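Local coordinates for protein ATP-dependent Clp endopeptidase (Clostridium difficile, PDB 3FES) that probably serves as the helical N-terminal domain of a Clp ATPase, a chaperone that recognises proteins and unfolds them for degradation by a partner protease, at residues L41-G46 with I105-I110; E45-K50 with A137-D142; V67-K72 with N123-Y128. All blocks are in the same frame, centred on the assembly; numbering follows the deposited sequence. Where two conformers were deposited one is given.

Contact 1 of 3, residues L41-G46 with I105-I110; sequences LREEEG and IGTEHI
Gly46 and Thr107 bring the two backbones together, their CA atoms 5.9 Å apart, where the turn after helix 33-43 runs past the first residue of helix 107-117. The turn starts at Glu44, whose positive phi (75°) breaks the preceding helix, and Gly46 is the N-cap of the next one. Thr107 carries most of the contact. Its OG1 lies against the bare backbone of Gly46, 3.6 Å from both Gly46 CA and Gly46 C, a close approach to the main chain that glycine, having no side chain, permits. With chi1 at 67° the hydroxyl stands between the backbone N and the carbonyl carbon of Thr107, and there it also accepts a hydrogen bond from the backbone N of Ala48. A small, branched, polar residue suits the place: one branch satisfies a peptide N-H in the first turn of helix 47-55, and the other is a methyl. That methyl, Thr107 CG2, meets Glu43 OE1 at 3.9 Å, the two side chains crossing at about a right angle. The Glu43 chain is bent at chi2, which folds its carboxylate back over the turn. There Glu43 OE1 receives the N-H of Gly46 on its syn lone pair, at 2.8 Å and an angle of 145°. A buried carboxylate is thus held by the turn's own backbone, while its other oxygen has a long, weak ion pair with Arg11, which probably eases the cost of burying the charge. A magnesium ion lies about 4 Å from the Thr107 side chain. A short turn between consecutive helices, packed on the N-terminus of helix 107-117, joins the two Clp N-terminal family regions of the sequence in the core of this all-helical domain.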
ATOM      1  N   LEU A  41       0.514  -1.051  -6.080  1.00 24.61           N
ATOM      2  CA  LEU A  41       1.251  -1.291  -7.331  1.00 25.99           C
ATOM      3  C   LEU A  41       0.348  -1.918  -8.387  1.00 25.56           C
ATOM      4  O   LEU A  41       0.293  -1.454  -9.544  1.00 25.94           O
ATOM      5  CB  LEU A  41       2.495  -2.157  -7.087  1.00 25.72           C
ATOM      6  CG  LEU A  41       3.422  -2.253  -8.328  1.00 27.78           C
ATOM      7  CD1 LEU A  41       3.645  -0.913  -9.058  1.00 30.24           C
ATOM      8  CD2 LEU A  41       4.747  -2.792  -7.918  1.00 30.03           C
ATOM      9  N   ARG A  42      -0.365  -2.956  -7.989  0.60 25.76           N
ATOM     10  CA  ARG A  42      -1.237  -3.678  -8.909  0.60 25.72           C
ATOM     11  C   ARG A  42      -2.349  -2.790  -9.469  0.60 25.78           C
ATOM     12  O   ARG A  42      -2.849  -3.041 -10.573  0.60 25.30           O
ATOM     13  CB  ARG A  42      -1.822  -4.908  -8.214  0.60 26.03           C
ATOM     14  CG  ARG A  42      -0.817  -6.038  -8.023  0.60 27.80           C
ATOM     15  CD  ARG A  42      -1.468  -7.251  -7.358  0.60 26.08           C
ATOM     16  NE  ARG A  42      -2.432  -7.854  -8.275  0.60 26.32           N
ATOM     17  CZ  ARG A  42      -3.531  -8.497  -7.910  0.60 26.36           C
ATOM     18  NH1 ARG A  42      -3.846  -8.646  -6.606  0.60 24.77           N
ATOM     19  NH2 ARG A  42      -4.322  -8.993  -8.869  0.60 26.77           N
ATOM     20  N   GLU A  43      -2.739  -1.757  -8.716  1.00 25.21           N
ATOM     21  CA  GLU A  43      -3.823  -0.874  -9.154  1.00 26.30           C
ATOM     22  C   GLU A  43      -3.443  -0.115 -10.441  1.00 26.83           C
ATOM     23  O   GLU A  43      -4.321   0.238 -11.228  1.00 27.31           O
ATOM     24  CB  GLU A  43      -4.330   0.027  -8.020  1.00 25.75           C
ATOM     25  CG  GLU A  43      -5.518   0.938  -8.415  1.00 25.18           C
ATOM     26  CD  GLU A  43      -5.094   2.219  -9.138  1.00 29.00           C
ATOM     27  OE1 GLU A  43      -3.991   2.737  -8.854  1.00 29.62           O
ATOM     28  OE2 GLU A  43      -5.880   2.723  -9.977  1.00 28.19           O
ATOM     29  N   GLU A  44      -2.141   0.074 -10.657  1.00 27.54           N
ATOM     30  CA  GLU A  44      -1.560   0.534 -11.937  1.00 29.46           C
ATOM     31  C   GLU A  44      -1.727   2.019 -12.289  1.00 29.45           C
ATOM     32  O   GLU A  44      -0.751   2.666 -12.689  1.00 30.37           O
ATOM     33  CB  GLU A  44      -2.005  -0.326 -13.131  1.00 30.32           C
ATOM     34  CG  GLU A  44      -1.320  -1.682 -13.215  1.00 34.52           C
ATOM     35  CD  GLU A  44      -1.631  -2.441 -14.505  1.00 40.83           C
ATOM     36  OE1 GLU A  44      -1.683  -3.685 -14.457  1.00 43.94           O
ATOM     37  OE2 GLU A  44      -1.826  -1.808 -15.566  1.00 42.19           O
ATOM     38  N   GLU A  45      -2.939   2.548 -12.163  1.00 29.18           N
ATOM     39  CA  GLU A  45      -3.272   3.895 -12.655  1.00 29.14           C
ATOM     40  C   GLU A  45      -2.949   5.064 -11.714  1.00 28.76           C
ATOM     41  O   GLU A  45      -2.688   6.180 -12.165  1.00 27.81           O
ATOM     42  CB  GLU A  45      -4.758   3.948 -12.974  1.00 29.64           C
ATOM     43  CG  GLU A  45      -5.185   2.961 -14.031  1.00 31.73           C
ATOM     44  CD  GLU A  45      -6.623   3.164 -14.443  1.00 33.99           C
ATOM     45  OE1 GLU A  45      -7.445   3.655 -13.625  1.00 37.02           O
ATOM     46  OE2 GLU A  45      -6.946   2.841 -15.592  1.00 38.30           O
ATOM     47  N   GLY A  46      -2.984   4.822 -10.398  1.00 27.15           N
ATOM     48  CA  GLY A  46      -2.892   5.918  -9.446  1.00 25.57           C
ATOM     49  C   GLY A  46      -1.464   6.396  -9.214  1.00 25.05           C
ATOM     50  O   GLY A  46      -0.485   5.751  -9.643  1.00 24.82           O
ATOM     51  N   ILE A 105      -9.657  10.558  -0.359  1.00 23.70           N
ATOM     52  CA  ILE A 105      -8.398   9.874   0.003  1.00 22.54           C
ATOM     53  C   ILE A 105      -7.964   8.998  -1.170  1.00 22.46           C
ATOM     54  O   ILE A 105      -8.651   8.009  -1.529  1.00 22.92           O
ATOM     55  CB  ILE A 105      -8.548   9.007   1.277  1.00 22.38           C
ATOM     56  CG1 ILE A 105      -9.194   9.820   2.416  1.00 23.26           C
ATOM     57  CG2 ILE A 105      -7.182   8.354   1.664  1.00 23.27           C
ATOM     58  CD1 ILE A 105      -9.804   8.902   3.566  1.00 25.93           C
ATOM     59  N   GLY A 106      -6.860   9.390  -1.796  1.00 22.60           N
ATOM     60  CA  GLY A 106      -6.325   8.697  -2.971  1.00 22.08           C
ATOM     61  C   GLY A 106      -5.216   7.708  -2.680  1.00 22.71           C
ATOM     62  O   GLY A 106      -4.734   7.583  -1.529  1.00 23.53           O
ATOM     63  N   THR A 107      -4.762   7.025  -3.725  1.00 23.36           N
ATOM     64  CA  THR A 107      -3.628   6.105  -3.582  1.00 23.00           C
ATOM     65  C   THR A 107      -2.399   6.785  -2.982  1.00 22.86           C
ATOM     66  O   THR A 107      -1.687   6.182  -2.176  1.00 22.46           O
ATOM     67  CB  THR A 107      -3.258   5.370  -4.891  1.00 22.84           C
ATOM     68  OG1 THR A 107      -2.743   6.284  -5.854  1.00 22.10           O
ATOM     69  CG2 THR A 107      -4.481   4.644  -5.456  1.00 23.83           C
ATOM     70  N   GLU A 108      -2.232   8.061  -3.295  1.00 22.70           N
ATOM     71  CA  GLU A 108      -1.063   8.832  -2.805  1.00 23.72           C
ATOM     72  C   GLU A 108      -1.099   8.987  -1.273  1.00 24.11           C
ATOM     73  O   GLU A 108      -0.049   8.942  -0.581  1.00 22.95           O
ATOM     74  CB  GLU A 108      -0.953  10.202  -3.540  1.00 23.72           C
ATOM     75  CG  GLU A 108      -2.120  11.186  -3.314  1.00 26.08           C
ATOM     76  CD  GLU A 108      -3.261  10.986  -4.285  1.00 30.63           C
ATOM     77  OE1 GLU A 108      -4.025  11.968  -4.479  1.00 30.50           O
ATOM     78  OE2 GLU A 108      -3.381   9.889  -4.883  1.00 28.34           O
ATOM     79  N   HIS A 109      -2.298   9.175  -0.740  1.00 22.64           N
ATOM     80  CA  HIS A 109      -2.473   9.298   0.717  1.00 23.42           C
ATOM     81  C   HIS A 109      -2.191   7.998   1.455  1.00 22.90           C
ATOM     82  O   HIS A 109      -1.582   8.025   2.518  1.00 22.94           O
ATOM     83  CB  HIS A 109      -3.833   9.890   1.105  1.00 22.92           C
ATOM     84  CG  HIS A 109      -4.164  11.162   0.379  1.00 26.29           C
ATOM     85  ND1 HIS A 109      -3.579  12.382   0.682  1.00 28.72           N
ATOM     86  CD2 HIS A 109      -4.962  11.380  -0.690  1.00 23.48           C
ATOM     87  CE1 HIS A 109      -4.043  13.303  -0.147  1.00 24.78           C
ATOM     88  NE2 HIS A 109      -4.897  12.725  -0.975  1.00 30.29           N
ATOM     89  N   ILE A 110      -2.582   6.876   0.862  1.00 23.27           N
ATOM     90  CA  ILE A 110      -2.293   5.563   1.445  1.00 22.43           C
ATOM     91  C   ILE A 110      -0.786   5.312   1.425  1.00 22.92           C
ATOM     92  O   ILE A 110      -0.236   4.893   2.412  1.00 22.40           O
ATOM     93  CB  ILE A 110      -3.074   4.451   0.752  1.00 22.38           C
ATOM     94  CG1 ILE A 110      -4.581   4.773   0.860  1.00 21.98           C
ATOM     95  CG2 ILE A 110      -2.728   3.046   1.388  1.00 20.33           C
ATOM     96  CD1 ILE A 110      -5.502   3.734   0.115  1.00 23.91           C
TER

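Contact 2 of 3, residues E45-K50 with A137-D142; sequences EGIAAK and AQLTID
Ile47 faces Leu139 and Asp142 from the first turn of helix 47-55, and its branched side chain can be followed outward from CB. The CG2 methyl, anti to the backbone N, reaches the other helix in two places: Leu139 CD1 at 3.8 Å, with the two side chains crossing at about a right angle, and Asp142 CB at 3.9 Å. The longer branch runs through CG1 to CD1, whose nearest neighbour is the backbone, Asp142 O at 4.1 Å. Isoleucine suits the spot: one methyl fits between a leucine and the CB of an aspartate, the longer branch beside backbone. The carboxylate of Asp142 belongs to a polar margin beside this patch. Gln138 NE2, one turn earlier, donates to Asp142 OD1 at 3.1 Å; the acceptor lies in the amide plane, but the donor approaches from above the carboxylate plane. Water 1 donates to Asp142 OD2 over a short 2.5 Å and makes a weak bond to Lys50 O, at most a tenuous bridge between the helices. Among the neighbours, Ile47 and Leu139 both pack on Glu108 of helix 107-117, Leu139 also on Leu112, and Gln138 extends the helix 132-142 contact along helix 47-55 to Val51, Lys54 and Val55.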
ATOM      1  N   GLU A  45      -2.939   2.548 -12.163  1.00 29.18           N
ATOM      2  CA  GLU A  45      -3.272   3.895 -12.655  1.00 29.14           C
ATOM      3  C   GLU A  45      -2.949   5.064 -11.714  1.00 28.76           C
ATOM      4  O   GLU A  45      -2.688   6.180 -12.165  1.00 27.81           O
ATOM      5  CB  GLU A  45      -4.758   3.948 -12.974  1.00 29.64           C
ATOM      6  CG  GLU A  45      -5.185   2.961 -14.031  1.00 31.73           C
ATOM      7  CD  GLU A  45      -6.623   3.164 -14.443  1.00 33.99           C
ATOM      8  OE1 GLU A  45      -7.445   3.655 -13.625  1.00 37.02           O
ATOM      9  OE2 GLU A  45      -6.946   2.841 -15.592  1.00 38.30           O
ATOM     10  N   GLY A  46      -2.984   4.822 -10.398  1.00 27.15           N
ATOM     11  CA  GLY A  46      -2.892   5.918  -9.446  1.00 25.57           C
ATOM     12  C   GLY A  46      -1.464   6.396  -9.214  1.00 25.05           C
ATOM     13  O   GLY A  46      -0.485   5.751  -9.643  1.00 24.82           O
ATOM     14  N   ILE A  47      -1.364   7.523  -8.535  1.00 24.06           N
ATOM     15  CA  ILE A  47      -0.074   8.109  -8.199  1.00 25.49           C
ATOM     16  C   ILE A  47       0.841   7.077  -7.518  1.00 25.09           C
ATOM     17  O   ILE A  47       2.040   6.988  -7.820  1.00 25.70           O
ATOM     18  CB  ILE A  47      -0.280   9.386  -7.324  1.00 25.43           C
ATOM     19  CG1 ILE A  47      -0.847  10.528  -8.190  1.00 26.52           C
ATOM     20  CG2 ILE A  47       1.049   9.827  -6.647  1.00 24.93           C
ATOM     21  CD1 ILE A  47      -1.407  11.654  -7.377  1.00 27.10           C
ATOM     22  N   ALA A  48       0.281   6.316  -6.570  1.00 24.66           N
ATOM     23  CA  ALA A  48       1.118   5.377  -5.799  1.00 24.30           C
ATOM     24  C   ALA A  48       1.753   4.329  -6.730  1.00 24.33           C
ATOM     25  O   ALA A  48       2.938   4.035  -6.602  1.00 23.76           O
ATOM     26  CB  ALA A  48       0.324   4.694  -4.640  1.00 23.55           C
ATOM     27  N   ALA A  49       0.968   3.795  -7.670  1.00 24.71           N
ATOM     28  CA  ALA A  49       1.515   2.826  -8.618  1.00 25.72           C
ATOM     29  C   ALA A  49       2.610   3.485  -9.464  1.00 25.93           C
ATOM     30  O   ALA A  49       3.634   2.850  -9.757  1.00 26.09           O
ATOM     31  CB  ALA A  49       0.409   2.293  -9.543  1.00 25.64           C
ATOM     32  N   LYS A  50       2.373   4.731  -9.882  1.00 26.10           N
ATOM     33  CA  LYS A  50       3.324   5.433 -10.778  1.00 27.59           C
ATOM     34  C   LYS A  50       4.631   5.738 -10.003  1.00 27.27           C
ATOM     35  O   LYS A  50       5.712   5.585 -10.540  1.00 26.28           O
ATOM     36  CB  LYS A  50       2.697   6.701 -11.386  1.00 28.77           C
ATOM     37  CG  LYS A  50       1.452   6.460 -12.280  1.00 32.49           C
ATOM     38  CD  LYS A  50       1.751   5.508 -13.425  1.00 37.74           C
ATOM     39  CE  LYS A  50       0.502   5.126 -14.274  1.00 42.36           C
ATOM     40  NZ  LYS A  50      -0.390   6.258 -14.685  1.00 46.47           N
ATOM     41  N   ALA A 137      10.390  10.998  -1.773  1.00 21.59           N
ATOM     42  CA  ALA A 137      10.679  12.133  -2.637  1.00 22.18           C
ATOM     43  C   ALA A 137       9.795  12.115  -3.884  1.00 21.58           C
ATOM     44  O   ALA A 137       9.211  13.124  -4.233  1.00 21.29           O
ATOM     45  CB  ALA A 137      12.163  12.147  -3.021  1.00 19.70           C
ATOM     46  N   GLN A 138       9.708  10.964  -4.537  1.00 22.05           N
ATOM     47  CA  GLN A 138       8.965  10.821  -5.800  1.00 22.16           C
ATOM     48  C   GLN A 138       7.471  11.042  -5.547  1.00 22.40           C
ATOM     49  O   GLN A 138       6.764  11.659  -6.355  1.00 22.47           O
ATOM     50  CB  GLN A 138       9.152   9.412  -6.381  1.00 22.22           C
ATOM     51  CG  GLN A 138       8.489   9.240  -7.756  1.00 22.00           C
ATOM     52  CD  GLN A 138       9.238   9.984  -8.815  1.00 22.51           C
ATOM     53  OE1 GLN A 138      10.418   9.716  -9.032  1.00 23.12           O
ATOM     54  NE2 GLN A 138       8.566  10.944  -9.495  1.00 22.13           N
ATOM     55  N   LEU A 139       7.007  10.547  -4.406  1.00 22.08           N
ATOM     56  CA  LEU A 139       5.600  10.710  -4.021  1.00 22.12           C
ATOM     57  C   LEU A 139       5.330  12.182  -3.749  1.00 21.57           C
ATOM     58  O   LEU A 139       4.316  12.708  -4.151  1.00 21.15           O
ATOM     59  CB  LEU A 139       5.262   9.872  -2.785  1.00 21.31           C
ATOM     60  CG  LEU A 139       3.831  10.015  -2.197  1.00 24.17           C
ATOM     61  CD1 LEU A 139       2.726   9.703  -3.209  1.00 22.51           C
ATOM     62  CD2 LEU A 139       3.687   9.144  -0.896  1.00 25.68           C
ATOM     63  N   THR A 140       6.254  12.847  -3.078  1.00 21.78           N
ATOM     64  CA  THR A 140       6.084  14.252  -2.759  1.00 22.47           C
ATOM     65  C   THR A 140       6.053  15.111  -4.019  1.00 22.47           C
ATOM     66  O   THR A 140       5.214  16.036  -4.114  1.00 22.82           O
ATOM     67  CB  THR A 140       7.231  14.744  -1.864  1.00 22.95           C
ATOM     68  OG1 THR A 140       7.200  14.003  -0.638  1.00 24.85           O
ATOM     69  CG2 THR A 140       7.077  16.233  -1.516  1.00 23.54           C
ATOM     70  N   ILE A 141       6.947  14.847  -4.978  1.00 21.21           N
ATOM     71  CA  ILE A 141       6.879  15.667  -6.193  1.00 22.16           C
ATOM     72  C   ILE A 141       5.630  15.332  -7.002  1.00 22.40           C
ATOM     73  O   ILE A 141       5.012  16.213  -7.594  1.00 22.38           O
ATOM     74  CB  ILE A 141       8.173  15.720  -7.081  1.00 22.18           C
ATOM     75  CG1 ILE A 141       8.458  14.393  -7.790  1.00 21.95           C
ATOM     76  CG2 ILE A 141       9.383  16.260  -6.315  1.00 21.14           C
ATOM     77  CD1 ILE A 141       9.252  14.611  -9.096  1.00 21.29           C
ATOM     78  N   ASP A 142       5.240  14.052  -7.003  1.00 23.52           N
ATOM     79  CA  ASP A 142       4.050  13.645  -7.748  1.00 26.23           C
ATOM     80  C   ASP A 142       2.774  14.237  -7.178  1.00 27.74           C
ATOM     81  O   ASP A 142       1.753  14.262  -7.859  1.00 28.24           O
ATOM     82  CB  ASP A 142       3.934  12.125  -7.816  1.00 25.84           C
ATOM     83  CG  ASP A 142       4.857  11.532  -8.849  1.00 27.75           C
ATOM     84  OD1 ASP A 142       5.725  12.252  -9.352  1.00 27.43           O
ATOM     85  OD2 ASP A 142       4.729  10.344  -9.147  1.00 32.20           O
TER
HETATM   86  O   HOH W   1       6.286   8.933 -10.586  1.00 42.91           O

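Contact 3 of 3, residues V67-K72 with N123-Y128; sequences VDMEGK and NKILNY
Met69, a selenomethionine here, reaches across from the last turn of helix 59-70 to Lys124 and Ile125 on helix 120-129, in a purely side-chain packing of two helices of the Clp N-terminal domain fold. The backbones stay well apart, with 9.4 Å between the CA atoms of Met69 and Ile125, so a long, flexible, apolar side chain is what can span the distance. The apolar core of the contact is the selenium: Met69 SE sits 3.8 Å from Ile125 CG1. Ile125 is buried and also packs on Leu62 and Ile66 of the same helix as Met69, while Met69 touches Ile121 one turn before Ile125. The selenium therefore seems to lie at the outer border of a larger hydrophobic seam between the helices.

Hydrogen bonds do their work within each segment rather than between them. Gly71 N closes the end of helix 59-70 by donating to Val67 O at 2.8 Å, and Gly71 then turns the chain with a positive phi of 78°, a conformation readily adopted by glycine. Its own carbonyl is bonded by His28. A cation-pi interaction between Tyr128 and Lys65 adds another tie between these helices.

The outermost layer is aliphatic contact at the surface, where the hydrocarbon part of a lysine can cover an apolar group. The Met69 chain is extended as far as SE and then bends at chi3 (82°), which turns its terminal methyl onto the root of the lysine: Met69 CE lies 4.0 Å from Lys124 CB.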
ATOM      1  N   VAL A  67       6.806 -13.348  -0.218  1.00 29.38           N
ATOM      2  CA  VAL A  67       6.981 -14.796  -0.041  1.00 29.94           C
ATOM      3  C   VAL A  67       8.291 -15.149   0.692  1.00 31.05           C
ATOM      4  O   VAL A  67       8.272 -15.954   1.629  1.00 30.18           O
ATOM      5  CB  VAL A  67       6.784 -15.584  -1.361  1.00 30.48           C
ATOM      6  CG1 VAL A  67       7.107 -17.130  -1.170  1.00 28.98           C
ATOM      7  CG2 VAL A  67       5.350 -15.411  -1.854  1.00 29.85           C
ATOM      8  N   ASP A  68       9.402 -14.511   0.323  1.00 32.16           N
ATOM      9  CA  ASP A  68      10.683 -14.741   1.016  1.00 33.51           C
ATOM     10  C   ASP A  68      10.538 -14.545   2.516  1.00 33.37           C
ATOM     11  O   ASP A  68      11.169 -15.242   3.302  1.00 33.36           O
ATOM     12  CB  ASP A  68      11.780 -13.761   0.549  1.00 34.82           C
ATOM     13  CG  ASP A  68      12.246 -14.005  -0.871  1.00 38.08           C
ATOM     14  OD1 ASP A  68      12.024 -15.125  -1.423  1.00 40.76           O
ATOM     15  OD2 ASP A  68      12.841 -13.046  -1.438  1.00 42.59           O
HETATM   16  N   MSE A  69       9.723 -13.571   2.902  1.00 33.10           N
HETATM   17  CA  MSE A  69       9.669 -13.107   4.279  1.00 33.10           C
HETATM   18  C   MSE A  69       8.587 -13.777   5.103  1.00 33.15           C
HETATM   19  O   MSE A  69       8.746 -13.949   6.297  1.00 33.62           O
HETATM   20  CB  MSE A  69       9.467 -11.599   4.293  1.00 33.67           C
HETATM   21  CG  MSE A  69      10.645 -10.836   3.653  1.00 35.85           C
HETATM   22 SE   MSE A  69      10.274  -8.923   3.622  0.70 37.53          SE
HETATM   23  CE  MSE A  69      10.791  -8.639   5.412  1.00 35.31           C
ATOM     24  N   GLU A  70       7.502 -14.170   4.450  1.00 32.18           N
ATOM     25  CA  GLU A  70       6.300 -14.626   5.127  1.00 32.11           C
ATOM     26  C   GLU A  70       5.899 -16.026   4.761  1.00 30.88           C
ATOM     27  O   GLU A  70       5.050 -16.620   5.448  1.00 29.77           O
ATOM     28  CB  GLU A  70       5.111 -13.760   4.702  1.00 32.58           C
ATOM     29  CG  GLU A  70       5.075 -12.434   5.300  1.00 36.57           C
ATOM     30  CD  GLU A  70       3.699 -11.862   5.157  1.00 40.09           C
ATOM     31  OE1 GLU A  70       2.756 -12.347   5.826  1.00 45.51           O
ATOM     32  OE2 GLU A  70       3.541 -10.950   4.352  1.00 41.81           O
ATOM     33  N   GLY A  71       6.446 -16.520   3.648  1.00 30.20           N
ATOM     34  CA  GLY A  71       6.071 -17.813   3.089  1.00 30.72           C
ATOM     35  C   GLY A  71       4.751 -17.685   2.338  1.00 31.14           C
ATOM     36  O   GLY A  71       4.162 -16.606   2.295  1.00 31.40           O
ATOM     37  N   LYS A  72       4.297 -18.779   1.744  1.00 31.46           N
ATOM     38  CA  LYS A  72       2.975 -18.816   1.132  1.00 32.25           C
ATOM     39  C   LYS A  72       2.275 -20.137   1.371  1.00 31.96           C
ATOM     40  O   LYS A  72       2.923 -21.174   1.524  1.00 32.32           O
ATOM     41  CB  LYS A  72       3.006 -18.421  -0.359  1.00 32.91           C
ATOM     42  CG  LYS A  72       3.736 -19.331  -1.289  1.00 34.72           C
ATOM     43  CD  LYS A  72       3.608 -18.807  -2.730  1.00 38.55           C
ATOM     44  CE  LYS A  72       3.823 -19.893  -3.777  1.00 40.60           C
ATOM     45  NZ  LYS A  72       3.493 -19.375  -5.161  1.00 43.34           N
ATOM     46  N   ASN A 123       7.537  -1.325   4.874  1.00 25.63           N
ATOM     47  CA  ASN A 123       8.748  -0.495   5.058  1.00 26.58           C
ATOM     48  C   ASN A 123      10.032  -1.320   5.035  1.00 25.99           C
ATOM     49  O   ASN A 123      11.060  -0.837   4.536  1.00 26.14           O
ATOM     50  CB  ASN A 123       8.628   0.393   6.298  1.00 26.27           C
ATOM     51  CG  ASN A 123       7.644   1.565   6.057  1.00 29.84           C
ATOM     52  OD1 ASN A 123       6.658   1.713   6.759  1.00 33.34           O
ATOM     53  ND2 ASN A 123       7.899   2.346   5.031  1.00 27.31           N
ATOM     54  N   LYS A 124       9.975  -2.551   5.550  0.50 25.88           N
ATOM     55  CA  LYS A 124      11.142  -3.448   5.500  0.50 26.01           C
ATOM     56  C   LYS A 124      11.550  -3.714   4.054  0.50 25.20           C
ATOM     57  O   LYS A 124      12.730  -3.741   3.728  0.50 23.71           O
ATOM     58  CB  LYS A 124      10.882  -4.766   6.253  0.50 26.00           C
ATOM     59  CG  LYS A 124      11.040  -4.619   7.749  0.50 27.06           C
ATOM     60  CD  LYS A 124      10.758  -5.907   8.500  0.50 28.31           C
ATOM     61  CE  LYS A 124      10.790  -5.641   9.987  0.50 29.25           C
ATOM     62  NZ  LYS A 124      10.606  -6.874  10.786  0.50 29.84           N
ATOM     63  N   ILE A 125      10.558  -3.886   3.189  1.00 24.22           N
ATOM     64  CA  ILE A 125      10.817  -4.117   1.777  1.00 24.63           C
ATOM     65  C   ILE A 125      11.368  -2.843   1.118  1.00 23.45           C
ATOM     66  O   ILE A 125      12.315  -2.920   0.353  1.00 22.87           O
ATOM     67  CB  ILE A 125       9.540  -4.596   1.030  1.00 24.88           C
ATOM     68  CG1 ILE A 125       9.140  -6.010   1.511  1.00 26.89           C
ATOM     69  CG2 ILE A 125       9.759  -4.515  -0.518  1.00 27.10           C
ATOM     70  CD1 ILE A 125       7.760  -6.488   1.015  1.00 30.02           C
ATOM     71  N   LEU A 126      10.771  -1.683   1.402  1.00 23.39           N
ATOM     72  CA  LEU A 126      11.317  -0.424   0.859  1.00 23.66           C
ATOM     73  C   LEU A 126      12.775  -0.216   1.330  1.00 23.76           C
ATOM     74  O   LEU A 126      13.656   0.165   0.548  1.00 23.05           O
ATOM     75  CB  LEU A 126      10.471   0.765   1.278  1.00 22.87           C
ATOM     76  CG  LEU A 126       9.039   0.706   0.722  1.00 25.86           C
ATOM     77  CD1 LEU A 126       8.223   1.783   1.409  1.00 27.80           C
ATOM     78  CD2 LEU A 126       9.073   0.942  -0.767  1.00 26.87           C
ATOM     79  N   ASN A 127      13.009  -0.472   2.606  1.00 24.26           N
ATOM     80  CA  ASN A 127      14.351  -0.299   3.160  1.00 25.50           C
ATOM     81  C   ASN A 127      15.357  -1.262   2.552  1.00 26.13           C
ATOM     82  O   ASN A 127      16.502  -0.882   2.249  1.00 26.45           O
ATOM     83  CB  ASN A 127      14.317  -0.495   4.681  1.00 25.85           C
ATOM     84  CG  ASN A 127      13.557   0.613   5.387  1.00 30.17           C
ATOM     85  OD1 ASN A 127      13.334   1.670   4.820  1.00 34.54           O
ATOM     86  ND2 ASN A 127      13.141   0.366   6.625  1.00 33.88           N
ATOM     87  N   TYR A 128      14.939  -2.518   2.400  1.00 27.09           N
ATOM     88  CA  TYR A 128      15.796  -3.582   1.839  1.00 28.00           C
ATOM     89  C   TYR A 128      16.233  -3.208   0.425  1.00 26.75           C
ATOM     90  O   TYR A 128      17.423  -3.354   0.048  1.00 25.37           O
ATOM     91  CB  TYR A 128      15.024  -4.927   1.839  1.00 29.33           C
ATOM     92  CG  TYR A 128      15.848  -6.098   1.353  1.00 34.82           C
ATOM     93  CD1 TYR A 128      16.582  -6.881   2.252  1.00 39.47           C
ATOM     94  CD2 TYR A 128      15.898  -6.424  -0.014  1.00 38.90           C
ATOM     95  CE1 TYR A 128      17.360  -7.960   1.805  1.00 41.91           C
ATOM     96  CE2 TYR A 128      16.675  -7.497  -0.471  1.00 41.48           C
ATOM     97  CZ  TYR A 128      17.393  -8.252   0.446  1.00 42.26           C
ATOM     98  OH  TYR A 128      18.142  -9.306   0.001  1.00 45.76           O
TER

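Contacts 1 and 2 are neighbours, their centres 8 Å apart; they share Glu45 and Gly46 in the turn between helices 33-43 and 47-55, and the hydroxyl of Thr107 in contact 1 bonds to the backbone of Ala48 in contact 2. Contact 3 lies across the chain's centre, about 20 Å from contact 1 and 21 Å from contact 2 between centres, on helix 59-70, which follows 47-55. The second segments come from the successive helices 107-117, 120-129 and 132-142, so contacts 1 and 3 alternate along the chain, while contact 3 falls between the segments of contact 2. All three pair the two Clp N-terminal family regions, consistent with one compact domain of two interlocked halves.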